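Sphingomyelinase C (Streptomyces griseocarneus, PDB 7CNE) is a bacterial sphingomyelinase C, a single-chain protein with the two-sheet fold of the endonuclease/exonuclease/phosphatase family, in the DNase I-like clan. Local coordinates at residues P26-E31 / A235-T240; Y224-D227 / I233-Y236. All coordinates share one frame; numbering follows the deposited sequence.

Interaction 1. Residues P26-E31 / A235-T240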
# COMPACT_ATOMS: atom_id res chain seq x y z
N PRO A 26 -6.37 -7.17 20.34
CA PRO A 26 -6.40 -5.97 21.19
C PRO A 26 -5.04 -5.48 21.65
O PRO A 26 -4.96 -4.35 22.16
CB PRO A 26 -7.27 -6.41 22.38
CG PRO A 26 -7.21 -7.89 22.38
CD PRO A 26 -7.05 -8.32 20.95
N ASN A 27 -3.97 -6.26 21.48
CA ASN A 27 -2.68 -5.92 22.09
C ASN A 27 -1.58 -5.65 21.07
O ASN A 27 -0.41 -5.90 21.34
CB ASN A 27 -2.26 -7.04 23.05
CG ASN A 27 -3.26 -7.23 24.17
OD1 ASN A 27 -3.60 -6.28 24.87
ND2 ASN A 27 -3.76 -8.45 24.32
N TRP A 28 -1.92 -5.10 19.89
CA TRP A 28 -0.90 -4.80 18.90
C TRP A 28 -0.59 -3.30 18.80
O TRP A 28 0.04 -2.86 17.83
CB TRP A 28 -1.28 -5.37 17.53
CG TRP A 28 -0.44 -6.56 17.16
CD1 TRP A 28 -0.88 -7.80 16.78
CD2 TRP A 28 0.99 -6.63 17.15
NE1 TRP A 28 0.18 -8.63 16.53
CE2 TRP A 28 1.34 -7.93 16.75
CE3 TRP A 28 2.01 -5.71 17.42
CZ2 TRP A 28 2.67 -8.34 16.62
CZ3 TRP A 28 3.32 -6.12 17.30
CH2 TRP A 28 3.64 -7.42 16.90
N GLY A 29 -1.00 -2.52 19.81
CA GLY A 29 -0.68 -1.10 19.87
C GLY A 29 -1.25 -0.27 18.74
O GLY A 29 -0.66 0.75 18.37
N GLN A 30 -2.41 -0.66 18.20
CA GLN A 30 -2.89 -0.06 16.95
C GLN A 30 -3.23 1.42 17.12
O GLN A 30 -2.89 2.23 16.26
CB GLN A 30 -4.11 -0.81 16.40
CG GLN A 30 -3.81 -2.22 15.86
CD GLN A 30 -4.04 -3.31 16.90
OE1 GLN A 30 -3.61 -3.18 18.05
NE2 GLN A 30 -4.72 -4.39 16.51
N GLU A 31 -3.93 1.78 18.20
CA GLU A 31 -4.29 3.19 18.38
C GLU A 31 -3.05 4.04 18.62
O GLU A 31 -2.93 5.14 18.06
CB GLU A 31 -5.28 3.34 19.53
CG GLU A 31 -6.69 2.86 19.19
CD GLU A 31 -7.50 3.85 18.33
OE1 GLU A 31 -7.07 5.01 18.16
OE2 GLU A 31 -8.57 3.46 17.82
N ALA A 235 10.73 -8.78 12.83
CA ALA A 235 11.58 -9.78 13.46
C ALA A 235 10.81 -10.60 14.50
O ALA A 235 11.10 -11.79 14.68
CB ALA A 235 12.79 -9.13 14.11
N TYR A 236 9.84 -9.99 15.18
CA TYR A 236 9.04 -10.73 16.14
C TYR A 236 8.07 -11.68 15.44
O TYR A 236 7.85 -12.80 15.91
CB TYR A 236 8.27 -9.77 17.04
CG TYR A 236 7.29 -10.45 17.95
CD1 TYR A 236 7.73 -11.22 19.02
CD2 TYR A 236 5.92 -10.35 17.75
CE1 TYR A 236 6.85 -11.86 19.87
CE2 TYR A 236 5.02 -10.98 18.59
CZ TYR A 236 5.49 -11.74 19.65
OH TYR A 236 4.61 -12.38 20.49
N ARG A 237 7.48 -11.25 14.33
CA ARG A 237 6.44 -12.04 13.69
C ARG A 237 7.01 -13.11 12.76
O ARG A 237 6.35 -14.12 12.53
CB ARG A 237 5.49 -11.14 12.90
CG ARG A 237 4.71 -10.14 13.74
CD ARG A 237 3.84 -9.28 12.84
NE ARG A 237 2.78 -10.06 12.23
CZ ARG A 237 2.40 -9.95 10.96
NH1 ARG A 237 3.00 -9.08 10.15
NH2 ARG A 237 1.41 -10.70 10.50
N TYR A 238 8.20 -12.89 12.20
CA TYR A 238 8.78 -13.80 11.22
C TYR A 238 10.27 -13.96 11.50
O TYR A 238 11.11 -13.61 10.67
CB TYR A 238 8.55 -13.30 9.79
CG TYR A 238 7.10 -13.09 9.43
CD1 TYR A 238 6.55 -11.82 9.39
CD2 TYR A 238 6.29 -14.17 9.12
CE1 TYR A 238 5.22 -11.63 9.05
CE2 TYR A 238 4.96 -13.99 8.78
CZ TYR A 238 4.43 -12.72 8.75
OH TYR A 238 3.11 -12.54 8.42
N PRO A 239 10.63 -14.52 12.66
CA PRO A 239 12.05 -14.58 13.04
C PRO A 239 12.90 -15.51 12.18
O PRO A 239 14.12 -15.34 12.16
CB PRO A 239 12.00 -15.04 14.50
CG PRO A 239 10.75 -15.87 14.56
CD PRO A 239 9.77 -15.18 13.66
N THR A 240 12.32 -16.49 11.49
CA THR A 240 13.11 -17.38 10.65
C THR A 240 12.96 -17.09 9.16
O THR A 240 13.47 -17.85 8.33
CB THR A 240 12.76 -18.85 10.93
OG1 THR A 240 11.42 -19.14 10.50
CG2 THR A 240 12.91 -19.16 12.42

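Interaction 2. Residues Y224-D227 / I233-Y236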
# COMPACT_ATOMS: atom_id res chain seq x y z
N TYR A 224 15.86 -3.44 2.24
CA TYR A 224 14.71 -4.31 2.49
C TYR A 224 13.58 -3.53 3.15
O TYR A 224 13.67 -3.18 4.33
CB TYR A 224 15.09 -5.50 3.38
CG TYR A 224 16.30 -6.27 2.91
CD1 TYR A 224 16.23 -7.12 1.81
CD2 TYR A 224 17.52 -6.15 3.58
CE1 TYR A 224 17.34 -7.83 1.38
CE2 TYR A 224 18.63 -6.86 3.16
CZ TYR A 224 18.54 -7.69 2.06
OH TYR A 224 19.65 -8.39 1.66
N SER A 225 12.48 -3.31 2.42
CA SER A 225 11.33 -2.67 3.04
C SER A 225 10.57 -3.60 3.97
O SER A 225 9.71 -3.13 4.72
CB SER A 225 10.40 -2.09 1.97
OG SER A 225 9.64 -3.12 1.36
N PHE A 226 10.84 -4.92 3.95
CA PHE A 226 10.30 -5.85 4.94
C PHE A 226 11.47 -6.61 5.57
O PHE A 226 11.78 -7.75 5.19
CB PHE A 226 9.27 -6.80 4.34
CG PHE A 226 8.52 -7.59 5.38
CD1 PHE A 226 7.66 -6.96 6.26
CD2 PHE A 226 8.71 -8.96 5.50
CE1 PHE A 226 6.98 -7.67 7.23
CE2 PHE A 226 8.03 -9.68 6.47
CZ PHE A 226 7.17 -9.03 7.33
N ASP A 227 12.12 -5.98 6.55
CA ASP A 227 13.39 -6.46 7.10
C ASP A 227 13.10 -7.28 8.35
O ASP A 227 12.98 -6.73 9.46
CB ASP A 227 14.32 -5.28 7.40
CG ASP A 227 15.77 -5.73 7.60
OD1 ASP A 227 15.98 -6.83 8.15
OD2 ASP A 227 16.69 -4.98 7.20
N ILE A 233 9.16 -5.24 14.64
CA ILE A 233 7.89 -5.95 14.47
C ILE A 233 8.05 -7.13 13.52
O ILE A 233 7.59 -8.24 13.80
CB ILE A 233 6.79 -4.99 13.98
CG1 ILE A 233 6.46 -3.96 15.07
CG2 ILE A 233 5.53 -5.79 13.57
CD1 ILE A 233 5.47 -2.89 14.64
N ALA A 234 8.70 -6.92 12.37
CA ALA A 234 8.87 -8.02 11.43
C ALA A 234 9.71 -9.14 12.04
O ALA A 234 9.43 -10.32 11.81
CB ALA A 234 9.51 -7.53 10.13
N ALA A 235 10.73 -8.78 12.83
CA ALA A 235 11.58 -9.78 13.46
C ALA A 235 10.81 -10.60 14.50
O ALA A 235 11.10 -11.79 14.68
CB ALA A 235 12.79 -9.13 14.11
N TYR A 236 9.84 -9.99 15.18
CA TYR A 236 9.04 -10.73 16.14
C TYR A 236 8.07 -11.68 15.44
O TYR A 236 7.85 -12.80 15.91
CB TYR A 236 8.27 -9.77 17.04
CG TYR A 236 7.29 -10.45 17.95
CD1 TYR A 236 7.73 -11.22 19.02
CD2 TYR A 236 5.92 -10.35 17.75
CE1 TYR A 236 6.85 -11.86 19.87
CE2 TYR A 236 5.02 -10.98 18.59
CZ TYR A 236 5.49 -11.74 19.65
OH TYR A 236 4.61 -12.38 20.49

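Interaction 1. Residues P26-E31 / A235-T240
The CA atoms of Trp-28 and Arg-237 are the nearest pair between 26-31 and 235-240, yet stand 11.6 Å apart, so long side chains alone bridge the loop before helix 30-39 and the C-terminal turn of helix 232-237. The indole of Trp-28 reaches across with the far rim of its six-membered ring. Its CH2 lies 3.8 Å from CD2 of Tyr-236, and its CZ2 sits 4.0 Å from CG of Arg-237, so both partners gather at one end of the indole. The Tyr-236 phenol meets it obliquely through the CD2-CE2 side. With CG of Tyr-236 opposite the backbone N (chi1 173°), the ring is carried out from the helix toward the tryptophan. Arg-237 contributes its aliphatic part: CD follows CG, 4.1 Å from CZ2 of Trp-28, before the chain bends at chi3 (68°), leaving the guanidinium farther from the indole than CG and CD. That group stands nearly perpendicular to the indole, its plane 87° from the ring, while CE1 of Tyr-238 sits above one of its faces, offset toward the rim. NH1 of Arg-237 hydrogen-bonds a bound succinic acid. Phe-18 and Tyr-284 also meet the Trp-28 ring, and Tyr-282 joins Tyr-236. The arrangement is an aromatic cluster at the surface of the DNase I-like fold, joining helix 232-237 to the loop between strand 12-19 and helix 30-39.

Interaction 2. Residues Y224-D227 / I233-Y236
The methyl of Ala-234 lies over one face of the Phe-226 ring, an apolar CH-pi contact. CB of Ala-234 is 4.2 Å from the centroid of the Phe-226 ring and 26° off its normal, displaced toward the outer rim. There CE1 and CZ of Phe-226 are each 3.9 Å from that methyl carbon. The ring gets there because CG of Phe-226 is opposite the backbone N (chi1 -170°), which extends the side chain toward the helix although its CB does not point that way. The other contact sets a backbone carbonyl against the same methyl: O of Asp-227 is 3.6 Å from CB of Ala-234. Ring and carbonyl thus both pack against one small methyl group, and the CA atoms of Asp-227 and Ala-234 come within 6.5 Å. Polar groups bind to other neighbours. The carboxylate of Asp-227 has OD2 in a salt bridge to Arg-243 and a hydrogen bond to His-222, while OD1 accepts from the backbone N atoms of Lys-229 and Glu-230; these bonds would be expected to hold the group firmly. Ala-234 N donates to OD1 of Asn-231. His-290 meets the Phe-226 ring, and the contact packs the loop that follows strand 218-221, an outermost strand of the seven-stranded sheet, against helix 232-237, next in the chain.

Both interactions use helix 232-237, their segments overlapping at Ala-235 and Tyr-236 (only Tyr-236 touches across, in interaction 1), but differ in depth and sequence span. Interaction 1 is a surface contact between elements more than 200 residues apart, made by long side chains across a wide backbone gap. Interaction 2 is buried and local, bringing a loop close to the helix that follows it through one methyl group. Neither set of segments is joined by a polar bond: the first relies on oblique aromatic and aliphatic packing, the second on a methyl over a ring face. They also touch directly, CD1 of Tyr-238 lying 3.5 Å from CZ of Phe-226, and the bound succinic acid is near both.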